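Local coordinates for protein serine protease pet (Escherichia coli, PDB 4OM9) that is a secreted autotransporter enterotoxin of enteroaggregative strains whose passenger domain carries a serine protease on a long beta-helix, and probably cleaves host alpha-fodrin, at residues A[353-358]-A[375-380]. Sequence-based numbering, arbitrary orientation.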
ATOM      1  N   ILE A 353       3.487  29.115  29.485  1.00 33.48           N
ATOM      2  CA  ILE A 353       4.833  29.514  29.882  1.00 35.24           C
ATOM      3  C   ILE A 353       5.715  28.868  28.835  1.00 33.32           C
ATOM      4  O   ILE A 353       5.217  28.157  27.958  1.00 32.10           O
ATOM      5  CB  ILE A 353       5.253  28.998  31.294  1.00 37.98           C
ATOM      6  CG1 ILE A 353       5.217  27.456  31.297  1.00 35.64           C
ATOM      7  CG2 ILE A 353       4.369  29.554  32.366  1.00 38.29           C
ATOM      8  CD1 ILE A 353       5.640  26.788  32.621  1.00 36.12           C
ATOM      9  N   LYS A 354       7.019  29.083  28.963  1.00 38.65           N
ATOM     10  CA  LYS A 354       7.993  28.366  28.157  1.00 37.12           C
ATOM     11  C   LYS A 354       8.531  27.150  28.892  1.00 38.22           C
ATOM     12  O   LYS A 354       8.805  27.205  30.099  1.00 41.74           O
ATOM     13  CB  LYS A 354       9.149  29.293  27.773  1.00 38.24           C
ATOM     14  CG  LYS A 354       8.762  30.412  26.824  1.00 35.65           C
ATOM     15  CD  LYS A 354      10.009  31.066  26.277  1.00 40.25           C
ATOM     16  CE  LYS A 354       9.682  32.216  25.325  1.00 47.44           C
ATOM     17  NZ  LYS A 354       8.249  32.643  25.380  1.00 37.47           N
ATOM     18  N   TYR A 355       8.664  26.036  28.179  1.00 37.24           N
ATOM     19  CA  TYR A 355       9.493  24.959  28.694  1.00 36.52           C
ATOM     20  C   TYR A 355      10.917  25.477  28.512  1.00 35.77           C
ATOM     21  O   TYR A 355      11.197  26.203  27.551  1.00 36.45           O
ATOM     22  CB  TYR A 355       9.258  23.604  27.971  1.00 31.91           C
ATOM     23  CG  TYR A 355       9.934  22.479  28.719  1.00 29.58           C
ATOM     24  CD1 TYR A 355       9.318  21.878  29.806  1.00 29.23           C
ATOM     25  CD2 TYR A 355      11.218  22.082  28.383  1.00 29.90           C
ATOM     26  CE1 TYR A 355       9.963  20.888  30.533  1.00 31.66           C
ATOM     27  CE2 TYR A 355      11.868  21.110  29.082  1.00 33.11           C
ATOM     28  CZ  TYR A 355      11.242  20.507  30.162  1.00 32.10           C
ATOM     29  OH  TYR A 355      11.914  19.530  30.855  1.00 30.78           O
ATOM     30  N   ALA A 356      11.787  25.149  29.457  1.00 35.22           N
ATOM     31  CA  ALA A 356      13.198  25.527  29.410  1.00 41.57           C
ATOM     32  C   ALA A 356      13.842  25.263  28.049  1.00 39.08           C
ATOM     33  O   ALA A 356      13.458  24.336  27.339  1.00 39.11           O
ATOM     34  CB  ALA A 356      13.975  24.788  30.508  1.00 40.26           C
ATOM     35  N   SER A 357      14.842  26.071  27.712  1.00 43.44           N
ATOM     36  CA  SER A 357      15.396  26.081  26.362  1.00 42.42           C
ATOM     37  C   SER A 357      16.647  25.223  26.204  1.00 42.74           C
ATOM     38  O   SER A 357      17.122  25.014  25.089  1.00 45.18           O
ATOM     39  CB  SER A 357      15.718  27.510  25.933  1.00 41.32           C
ATOM     40  OG  SER A 357      17.035  27.847  26.315  1.00 50.22           O
ATOM     41  N   ASN A 358      17.206  24.731  27.298  1.00 41.82           N
ATOM     42  CA  ASN A 358      18.344  23.835  27.141  1.00 50.11           C
ATOM     43  C   ASN A 358      17.939  22.365  27.319  1.00 45.84           C
ATOM     44  O   ASN A 358      18.784  21.491  27.485  1.00 44.79           O
ATOM     45  CB  ASN A 358      19.474  24.218  28.109  1.00 50.76           C
ATOM     46  CG  ASN A 358      19.067  24.127  29.577  1.00 58.22           C
ATOM     47  OD1 ASN A 358      17.881  24.071  29.912  1.00 57.29           O
ATOM     48  ND2 ASN A 358      20.061  24.133  30.463  1.00 60.28           N
ATOM     49  N   GLN A 375       7.947  28.480  22.249  1.00 34.66           N
ATOM     50  CA  GLN A 375       8.674  27.813  23.322  1.00 33.97           C
ATOM     51  C   GLN A 375      10.176  27.993  23.218  1.00 34.83           C
ATOM     52  O   GLN A 375      10.878  27.883  24.225  1.00 37.58           O
ATOM     53  CB  GLN A 375       8.342  26.326  23.321  1.00 29.80           C
ATOM     54  CG  GLN A 375       6.894  26.043  23.652  1.00 31.68           C
ATOM     55  CD  GLN A 375       6.565  26.382  25.092  1.00 34.70           C
ATOM     56  OE1 GLN A 375       7.008  25.699  26.034  1.00 32.15           O
ATOM     57  NE2 GLN A 375       5.787  27.439  25.276  1.00 30.60           N
ATOM     58  N   ASN A 376      10.663  28.295  22.015  1.00 32.06           N
ATOM     59  CA  ASN A 376      12.106  28.334  21.771  1.00 36.49           C
ATOM     60  C   ASN A 376      12.804  27.080  22.348  1.00 36.20           C
ATOM     61  O   ASN A 376      13.877  27.153  22.937  1.00 34.63           O
ATOM     62  CB  ASN A 376      12.703  29.623  22.359  1.00 39.51           C
ATOM     63  CG  ASN A 376      14.175  29.814  22.006  1.00 43.94           C
ATOM     64  OD1 ASN A 376      14.670  29.271  21.014  1.00 44.69           O
ATOM     65  ND2 ASN A 376      14.885  30.569  22.842  1.00 47.36           N
ATOM     66  N   THR A 377      12.182  25.919  22.169  1.00 36.20           N
ATOM     67  CA  THR A 377      12.821  24.663  22.557  1.00 36.68           C
ATOM     68  C   THR A 377      12.237  23.538  21.734  1.00 32.24           C
ATOM     69  O   THR A 377      11.371  23.779  20.896  1.00 27.70           O
ATOM     70  CB  THR A 377      12.649  24.337  24.088  1.00 35.95           C
ATOM     71  OG1 THR A 377      13.659  23.407  24.513  1.00 32.95           O
ATOM     72  CG2 THR A 377      11.272  23.752  24.359  1.00 31.82           C
ATOM     73  N   ASN A 378      12.709  22.314  21.985  1.00 32.52           N
ATOM     74  CA  ASN A 378      12.268  21.141  21.237  1.00 30.61           C
ATOM     75  C   ASN A 378      11.209  20.357  21.978  1.00 27.48           C
ATOM     76  O   ASN A 378      11.174  20.337  23.205  1.00 25.77           O
ATOM     77  CB  ASN A 378      13.458  20.236  20.898  1.00 28.59           C
ATOM     78  CG  ASN A 378      14.486  20.942  20.018  1.00 35.44           C
ATOM     79  OD1 ASN A 378      14.177  21.949  19.361  1.00 33.35           O
ATOM     80  ND2 ASN A 378      15.714  20.424  20.003  1.00 32.63           N
ATOM     81  N   LEU A 379      10.314  19.755  21.212  1.00 29.24           N
ATOM     82  CA  LEU A 379       9.283  18.914  21.761  1.00 30.23           C
ATOM     83  C   LEU A 379       9.569  17.447  21.415  1.00 26.41           C
ATOM     84  O   LEU A 379       9.981  17.133  20.298  1.00 22.57           O
ATOM     85  CB  LEU A 379       7.914  19.332  21.222  1.00 27.49           C
ATOM     86  CG  LEU A 379       6.805  18.336  21.570  1.00 25.26           C
ATOM     87  CD1 LEU A 379       6.487  18.406  23.052  1.00 25.51           C
ATOM     88  CD2 LEU A 379       5.551  18.537  20.744  1.00 25.01           C
ATOM     89  N   LYS A 380       9.372  16.562  22.384  1.00 24.11           N
ATOM     90  CA  LYS A 380       9.325  15.126  22.122  1.00 23.31           C
ATOM     91  C   LYS A 380       8.008  14.582  22.644  1.00 24.33           C
ATOM     92  O   LYS A 380       7.787  14.568  23.848  1.00 26.19           O
ATOM     93  CB  LYS A 380      10.504  14.409  22.766  1.00 23.69           C
ATOM     94  CG  LYS A 380      11.825  14.743  22.106  1.00 24.24           C
ATOM     95  CD  LYS A 380      12.914  13.766  22.468  1.00 26.64           C
ATOM     96  CE  LYS A 380      14.179  14.069  21.677  1.00 30.63           C
ATOM     97  NZ  LYS A 380      15.237  13.007  21.774  1.00 29.51           N
TER
HETATM   98  O   HOH W   1      12.656  28.221  26.354  1.00 30.72           O
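Gln375 uses its carboxamide to bind the backbone of 353-358, standing in for the next strand beside 354-355. From CB the chain runs to CG, beside the backbone N, and then bends (chi2 -68°), which brings Gln375 CD to face both Ile353 O and Tyr355 N, 3.6 Å from the former. Gln375 NE2 donates to Ile353 O at 2.8 Å; the bond is almost straight (174°), and the acceptor lies in the amide plane. Gln375 OE1 accepts from Tyr355 N at 2.7 Å, with that donor well above the carbonyl plane. Trp351 NE1 gives OE1 a second donor, and NE2 also bonds to Gln373 O, which fixes the rotation of the buried amide. Further along, a water joins Tyr355 O to Gln375 O. Thr377 CG2 sits at the edge of the Tyr355 ring, while Thr377 OG1 lies 3.0 Å from Ala356 O, with Asp359 O competing for its one proton. Strand 354-355 is the outermost of a parallel three-stranded sheet in the beta-helix, where the backbone of Phe336, in strand 335-337, pairs with Lys354 and Ala356. A side-chain amide and a water thus satisfy backbone polar groups between successive coils where no strand continues the ladder.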